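Local coordinates for protein subtilase cytotoxin subunit A (Escherichia coli, PDB 2IY9) that cleaves the endoplasmic reticulum chaperone BiP as the serine protease subunit of an AB5 toxin, which leads to stress and death of the host cell, at residues 68-71 and 72-76; 137-141 and 142-146; 321-324 and 325-329. All blocks are in the same frame, centred on the assembly; numbering follows the deposited sequence.

Contact 1. Residues 68-71 and 72-76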
loop_
_atom_site.group_PDB
_atom_site.type_symbol
_atom_site.label_atom_id
_atom_site.label_comp_id
_atom_site.label_asym_id
_atom_site.label_seq_id
_atom_site.Cartn_x
_atom_site.Cartn_y
_atom_site.Cartn_z
ATOM N N LYS A 68 -2.221 15.782 8.369
ATOM C CA LYS A 68 -3.415 14.967 8.552
ATOM C C LYS A 68 -4.633 15.717 8.029
ATOM O O LYS A 68 -4.746 16.936 8.209
ATOM C CB LYS A 68 -3.593 14.533 10.015
ATOM C CG LYS A 68 -3.796 15.674 11.022
ATOM C CD LYS A 68 -3.725 15.155 12.459
ATOM C CE LYS A 68 -3.666 16.323 13.451
ATOM N NZ LYS A 68 -2.469 17.210 13.236
ATOM N N PHE A 69 -5.517 14.976 7.367
ATOM C CA PHE A 69 -6.707 15.525 6.702
ATOM C C PHE A 69 -7.941 14.710 7.031
ATOM O O PHE A 69 -7.844 13.500 7.283
ATOM C CB PHE A 69 -6.554 15.456 5.182
ATOM C CG PHE A 69 -5.447 16.300 4.625
ATOM C CD1 PHE A 69 -5.718 17.555 4.079
ATOM C CD2 PHE A 69 -4.134 15.813 4.572
ATOM C CE1 PHE A 69 -4.690 18.326 3.535
ATOM C CE2 PHE A 69 -3.110 16.580 4.030
ATOM C CZ PHE A 69 -3.386 17.830 3.517
ATOM N N SER A 70 -9.102 15.373 6.982
ATOM C CA SER A 70 -10.397 14.714 7.105
ATOM C C SER A 70 -11.171 14.742 5.795
ATOM O O SER A 70 -11.284 15.788 5.143
ATOM C CB SER A 70 -11.267 15.385 8.162
ATOM O OG SER A 70 -12.505 14.691 8.261
ATOM N N PHE A 71 -11.706 13.584 5.431
ATOM C CA PHE A 71 -12.674 13.482 4.353
ATOM C C PHE A 71 -13.894 12.743 4.871
ATOM O O PHE A 71 -14.577 12.041 4.140
ATOM C CB PHE A 71 -12.042 12.822 3.133
ATOM C CG PHE A 71 -10.902 13.614 2.580
ATOM C CD1 PHE A 71 -11.139 14.690 1.727
ATOM C CD2 PHE A 71 -9.586 13.326 2.958
ATOM C CE1 PHE A 71 -10.091 15.458 1.235
ATOM C CE2 PHE A 71 -8.523 14.089 2.467
ATOM C CZ PHE A 71 -8.778 15.162 1.608
ATOM N N THR A 72 -14.151 12.927 6.160
ATOM C CA THR A 72 -15.265 12.273 6.825
ATOM C C THR A 72 -16.264 13.327 7.277
ATOM O O THR A 72 -15.931 14.515 7.364
ATOM C CB THR A 72 -14.790 11.409 8.016
ATOM O OG1 THR A 72 -13.934 12.191 8.855
ATOM C CG2 THR A 72 -14.018 10.195 7.503
ATOM N N GLN A 73 -17.482 12.877 7.573
ATOM C CA GLN A 73 -18.617 13.765 7.817
ATOM C C GLN A 73 -18.541 14.500 9.159
ATOM O O GLN A 73 -19.237 15.508 9.364
ATOM C CB GLN A 73 -19.914 12.969 7.734
ATOM C CG GLN A 73 -20.250 12.461 6.339
ATOM C CD GLN A 73 -21.489 11.584 6.332
ATOM O OE1 GLN A 73 -22.480 11.891 6.999
ATOM N NE2 GLN A 73 -21.441 10.489 5.583
ATOM N N ASP A 74 -17.702 13.996 10.062
ATOM C CA ASP A 74 -17.449 14.653 11.347
ATOM C C ASP A 74 -16.355 15.734 11.274
ATOM O O ASP A 74 -16.093 16.420 12.264
ATOM C CB ASP A 74 -17.116 13.615 12.428
ATOM C CG ASP A 74 -15.809 12.846 12.149
ATOM O OD1 ASP A 74 -15.160 13.062 11.088
ATOM O OD2 ASP A 74 -15.441 12.018 13.005
ATOM N N GLY A 75 -15.730 15.878 10.107
ATOM C CA GLY A 75 -14.642 16.842 9.899
ATOM C C GLY A 75 -13.346 16.551 10.646
ATOM O O GLY A 75 -12.426 17.384 10.661
ATOM N N SER A 76 -13.257 15.360 11.238
ATOM C CA SER A 76 -12.115 14.990 12.077
ATOM C C SER A 76 -11.038 14.168 11.347
ATOM O O SER A 76 -11.360 13.225 10.623
ATOM C CB SER A 76 -12.588 14.223 13.308
ATOM O OG SER A 76 -11.492 13.838 14.116
#

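Contact 2. Residues 137-141 and 142-146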
loop_
_atom_site.group_PDB
_atom_site.type_symbol
_atom_site.label_atom_id
_atom_site.label_comp_id
_atom_site.label_asym_id
_atom_site.label_seq_id
_atom_site.Cartn_x
_atom_site.Cartn_y
_atom_site.Cartn_z
ATOM N N VAL A 137 -0.080 21.613 -5.713
ATOM C CA VAL A 137 1.214 21.866 -6.357
ATOM C C VAL A 137 2.319 22.213 -5.366
ATOM O O VAL A 137 3.480 22.339 -5.757
ATOM C CB VAL A 137 1.182 22.986 -7.463
ATOM C CG1 VAL A 137 0.432 22.528 -8.696
ATOM C CG2 VAL A 137 0.650 24.316 -6.922
ATOM N N PHE A 138 1.968 22.372 -4.093
ATOM C CA PHE A 138 2.972 22.745 -3.101
ATOM C C PHE A 138 3.665 21.553 -2.442
ATOM O O PHE A 138 4.609 21.717 -1.666
ATOM C CB PHE A 138 2.401 23.768 -2.121
ATOM C CG PHE A 138 1.748 24.932 -2.812
ATOM C CD1 PHE A 138 2.501 25.778 -3.636
ATOM C CD2 PHE A 138 0.377 25.152 -2.692
ATOM C CE1 PHE A 138 1.905 26.840 -4.306
ATOM C CE2 PHE A 138 -0.233 26.221 -3.357
ATOM C CZ PHE A 138 0.524 27.064 -4.161
ATOM N N LEU A 139 3.214 20.353 -2.803
ATOM C CA LEU A 139 3.905 19.120 -2.441
ATOM C C LEU A 139 5.203 18.973 -3.244
ATOM O O LEU A 139 5.195 19.027 -4.477
ATOM C CB LEU A 139 2.999 17.908 -2.691
ATOM C CG LEU A 139 1.785 17.776 -1.773
ATOM C CD1 LEU A 139 0.800 16.730 -2.285
ATOM C CD2 LEU A 139 2.249 17.469 -0.343
ATOM N N ALA A 140 6.306 18.799 -2.526
ATOM C CA ALA A 140 7.612 18.604 -3.126
ATOM C C ALA A 140 7.679 17.190 -3.711
ATOM O O ALA A 140 6.865 16.333 -3.334
ATOM C CB ALA A 140 8.705 18.821 -2.070
ATOM N N PRO A 141 8.656 16.931 -4.618
ATOM C CA PRO A 141 8.811 15.577 -5.153
ATOM C C PRO A 141 9.083 14.634 -3.981
ATOM O O PRO A 141 9.868 14.970 -3.095
ATOM C CB PRO A 141 10.061 15.688 -6.037
ATOM C CG PRO A 141 10.159 17.153 -6.381
ATOM C CD PRO A 141 9.682 17.852 -5.144
ATOM N N GLY A 142 8.422 13.489 -3.950
ATOM C CA GLY A 142 8.600 12.559 -2.828
ATOM C C GLY A 142 7.592 12.731 -1.697
ATOM O O GLY A 142 7.489 11.857 -0.833
ATOM N N GLU A 143 6.876 13.857 -1.688
ATOM C CA GLU A 143 5.790 14.088 -0.727
ATOM C C GLU A 143 4.478 13.578 -1.318
ATOM O O GLU A 143 3.960 14.150 -2.285
ATOM C CB GLU A 143 5.681 15.575 -0.341
ATOM C CG GLU A 143 6.948 16.135 0.333
ATOM C CD GLU A 143 6.857 17.611 0.716
ATOM O OE1 GLU A 143 5.966 18.338 0.212
ATOM O OE2 GLU A 143 7.689 18.053 1.542
ATOM N N GLU A 144 3.969 12.484 -0.746
ATOM C CA GLU A 144 2.713 11.844 -1.192
ATOM C C GLU A 144 2.762 11.355 -2.655
ATOM O O GLU A 144 1.752 11.363 -3.382
ATOM C CB GLU A 144 1.502 12.747 -0.908
ATOM C CG GLU A 144 1.385 13.163 0.560
ATOM C CD GLU A 144 -0.007 13.619 0.935
ATOM O OE1 GLU A 144 -0.191 14.826 1.168
ATOM O OE2 GLU A 144 -0.918 12.772 1.008
ATOM N N LYS A 145 3.953 10.934 -3.074
ATOM C CA LYS A 145 4.152 10.272 -4.360
ATOM C C LYS A 145 3.615 8.838 -4.284
ATOM O O LYS A 145 3.008 8.312 -5.241
ATOM C CB LYS A 145 5.650 10.235 -4.681
ATOM C CG LYS A 145 5.991 9.860 -6.116
ATOM C CD LYS A 145 7.498 9.793 -6.308
ATOM C CE LYS A 145 7.892 9.601 -7.772
ATOM N NZ LYS A 145 7.541 10.792 -8.628
ATOM N N ILE A 146 3.888 8.205 -3.145
ATOM C CA ILE A 146 3.412 6.865 -2.877
ATOM C C ILE A 146 2.179 6.977 -1.999
ATOM O O ILE A 146 2.253 7.478 -0.877
ATOM C CB ILE A 146 4.475 5.979 -2.181
ATOM C CG1 ILE A 146 5.793 5.946 -2.980
ATOM C CG2 ILE A 146 3.904 4.573 -1.934
ATOM C CD1 ILE A 146 5.622 5.716 -4.512
HETATM O O HOH W 1 4.652 20.543 0.947
HETATM O O HOH W 2 4.635 15.586 -4.952
#

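Contact 3. Residues 321-324 and 325-329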
loop_
_atom_site.group_PDB
_atom_site.type_symbol
_atom_site.label_atom_id
_atom_site.label_comp_id
_atom_site.label_asym_id
_atom_site.label_seq_id
_atom_site.Cartn_x
_atom_site.Cartn_y
_atom_site.Cartn_z
ATOM N N LEU A 321 7.214 -9.837 -3.848
ATOM C CA LEU A 321 8.020 -8.709 -3.411
ATOM C C LEU A 321 9.434 -9.118 -3.005
ATOM O O LEU A 321 9.618 -9.971 -2.131
ATOM C CB LEU A 321 7.327 -8.004 -2.239
ATOM C CG LEU A 321 8.071 -6.809 -1.637
ATOM C CD1 LEU A 321 8.188 -5.683 -2.659
ATOM C CD2 LEU A 321 7.421 -6.329 -0.330
ATOM N N ASN A 322 10.418 -8.509 -3.664
ATOM C CA ASN A 322 11.821 -8.646 -3.286
ATOM C C ASN A 322 12.373 -7.242 -3.091
ATOM O O ASN A 322 12.662 -6.546 -4.071
ATOM C CB ASN A 322 12.622 -9.380 -4.372
ATOM C CG ASN A 322 14.082 -9.598 -3.984
ATOM O OD1 ASN A 322 14.624 -8.911 -3.108
ATOM N ND2 ASN A 322 14.723 -10.568 -4.640
ATOM N N ALA A 323 12.480 -6.834 -1.830
ATOM C CA ALA A 323 12.904 -5.478 -1.463
ATOM C C ALA A 323 14.372 -5.244 -1.755
ATOM O O ALA A 323 14.748 -4.148 -2.173
ATOM C CB ALA A 323 12.609 -5.195 -0.005
ATOM N N GLU A 324 15.196 -6.271 -1.529
ATOM C CA GLU A 324 16.632 -6.173 -1.777
ATOM C C GLU A 324 16.885 -5.789 -3.229
ATOM O O GLU A 324 17.603 -4.828 -3.507
ATOM C CB GLU A 324 17.365 -7.477 -1.413
ATOM C CG GLU A 324 18.830 -7.507 -1.886
ATOM C CD GLU A 324 19.513 -8.828 -1.594
ATOM O OE1 GLU A 324 19.572 -9.688 -2.504
ATOM O OE2 GLU A 324 19.982 -9.014 -0.451
ATOM N N LYS A 325 16.279 -6.536 -4.146
ATOM C CA LYS A 325 16.421 -6.285 -5.569
ATOM C C LYS A 325 15.767 -4.965 -6.011
ATOM O O LYS A 325 16.376 -4.214 -6.772
ATOM C CB LYS A 325 15.891 -7.480 -6.372
ATOM C CG LYS A 325 16.231 -7.469 -7.859
ATOM C CD LYS A 325 17.710 -7.731 -8.124
ATOM C CE LYS A 325 17.979 -7.950 -9.611
ATOM N NZ LYS A 325 17.284 -6.940 -10.461
ATOM N N ALA A 326 14.547 -4.686 -5.540
ATOM C CA ALA A 326 13.866 -3.426 -5.867
ATOM C C ALA A 326 14.685 -2.198 -5.468
ATOM O O ALA A 326 14.876 -1.282 -6.272
ATOM C CB ALA A 326 12.478 -3.368 -5.213
ATOM N N ILE A 327 15.159 -2.193 -4.225
ATOM C CA ILE A 327 15.879 -1.048 -3.674
ATOM C C ILE A 327 17.258 -0.940 -4.333
ATOM O O ILE A 327 17.636 0.134 -4.803
ATOM C CB ILE A 327 15.940 -1.082 -2.123
ATOM C CG1 ILE A 327 14.535 -0.828 -1.545
ATOM C CG2 ILE A 327 16.975 -0.059 -1.582
ATOM C CD1 ILE A 327 14.350 -1.237 -0.088
ATOM N N SER A 328 17.974 -2.063 -4.402
ATOM C CA SER A 328 19.269 -2.129 -5.090
ATOM C C SER A 328 19.192 -1.600 -6.525
ATOM O O SER A 328 19.953 -0.709 -6.896
ATOM C CB SER A 328 19.820 -3.556 -5.068
ATOM O OG SER A 328 21.154 -3.586 -5.553
ATOM N N MET A 329 18.259 -2.125 -7.316
ATOM C CA MET A 329 18.095 -1.695 -8.715
ATOM C C MET A 329 17.776 -0.210 -8.841
ATOM O O MET A 329 18.401 0.513 -9.625
ATOM C CB MET A 329 17.006 -2.509 -9.426
ATOM C CG MET A 329 17.422 -3.915 -9.862
ATOM S SD MET A 329 18.970 -4.030 -10.806
ATOM C CE MET A 329 18.586 -3.113 -12.302
#

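Contact 1. Residues 68-71 and 72-76
Ser70 and Thr72 meet through their hydroxyls where the edge strand 65-70 of the subtilase parallel sheet runs out into a type I beta turn, Thr72 to Gly75, overlapped by an Asx turn in which Asp74 OD1 accepts from Ser76 N. Ser70 OG, set anti to its own backbone N (chi1 -179°), lies 2.9 Å from Thr72 OG1 and 3.0 Å from Ser76 O; its one proton could serve either acceptor, the second only weakly. Thr72 OG1 gives its own proton to Asp74 OD1 at 2.7 Å. That carboxylate oxygen takes a second bond from the opposite face of its plane, from Ser76 N at 3.0 Å. A short aspartate suits the place because OD1 can reach the backbone two residues on, while OD2 is left to make a salt bridge with Arg116 of the neighbouring strand 111-116. Threonine suits its place, since its hydroxyl can donate to Asp74 OD1 while lying beside Ser70 OG. Gly75 takes a positive phi of 68°, a conformation that glycine adopts readily, and the turn as a whole brings Ser76 back beside Ser70. Within the turn Gly75 N donates to Thr72 O at 3.1 Å. Ser70 CB rests 3.4 Å from Gly75 O.

Contact 2. Residues 137-141 and 142-146
Glu143 folds back on Ala140 across a type II beta turn, Ala140 to Glu143, and two hydrogen bonds join the two residues directly. Along the backbone, Glu143 N donates to Ala140 O at 3.0 Å and closes the turn. Pro141 and Gly142 suit its two middle positions: the proline ring restrains phi, and glycine accepts the positive phi of 93°, where a beta carbon would collide with Pro141 O. The side chain adds a second closure. Glu143 CG lies beside the backbone N (chi1 -61°) and the chain then runs extended, which carries OE1 to Ala140 N at 2.8 Å; the N-H comes from above the carboxylate plane, 58° out of it. Two waters complete the polar set. One gives protons to Phe138 O and Glu143 OE1, the other to Ala140 O and Glu143 O.

Van der Waals contacts place methyl groups against carboxylates: Ala140 CB packs on Glu143 CD at 3.6 Å, and Leu139 CD2 lies 3.9 Å from both Glu143 OE1 and Glu144 OE1. The carboxylate of Glu144 is itself held by Arg115 and Ser49. Leaving helix 125-134, the loop rests Leu139 on Ile133 and on Phe66 of strand 65-70, then bonds through Gly142 and Glu144 to Val47 as it leads into strand 147-149 at the middle of the parallel sheet.

Contact 3. Residues 321-324 and 325-329
The carboxamide of Asn322 is the flat group that touches across this contact. Lys325 N stands over one face of it, 64° out of the carbonyl plane as seen from OD1, and Lys325 CB lies 3.7 Å from both Asn322 CG and Asn322 ND2. ND2 donates to Asp306 OD1, a second hold which should limit rotation of the amide.

Asn322 is the N-cap of helix 323-331, with CG anti to the backbone N (chi1 -177°), which swings OD1 back over the first turn. The bond from Lys325 N to Asn322 OD1 is 3.1 Å long and nearly straight, at 176°. Lys325 CB packs against the amide; beyond it the chain bends at chi2 and chi4 and its end leads away.

Behind the cap the regular helical bonds begin. Ala326 N donates to Asn322 O at 3.0 Å, Ile327 N to Ala323 O at 2.9 Å, and Ser328 N to Glu324 O at the same 2.9 Å. Ala323 and Ala326 are small enough for buried sides of the helix: Ala323 touches Val281 of helix 271-288 and Ile30 of helix 25-30, and Ala326 touches Ser304 of helix 294-304. Ile327 brings CD1 to 4.3 Å from Ala323 CB and reaches Ala284, extending the apolar side. Glu324 and Lys325 occupy exposed positions, where their charged ends can meet solvent.

This helix opens the A2 region, which in the holotoxin enters the central pore of the SubB pentamer. The chemistry implies a helix start held through both polar atoms of one amide: the asparagine uses its oxygen to satisfy an amide of the first turn and its nitrogen to tie that end to Asp306, and the negative charge of Glu324 near the N-terminus should suit the helix dipole.

Overall arrangement
All three contacts are local, yet their settings differ. Contact 1 is a surface turn at the outer edge of the parallel sheet, while contacts 2 and 3 are partly buried. Contacts 1 and 2 share elements of that sheet: the first leaves strand 65-70, the second leads into strand 147-149 and leans on Phe66, and they are about 4 Å apart at the nearest atoms, without touching. Contact 3 belongs to a C-terminal helix packed on other helices, and it lies across the chain's centre from contact 1, about 36 Å between centres. Carboxylates grip the turns, with waters assisting in contact 2, whereas an amide caps the helix and alanines serve its buried sides.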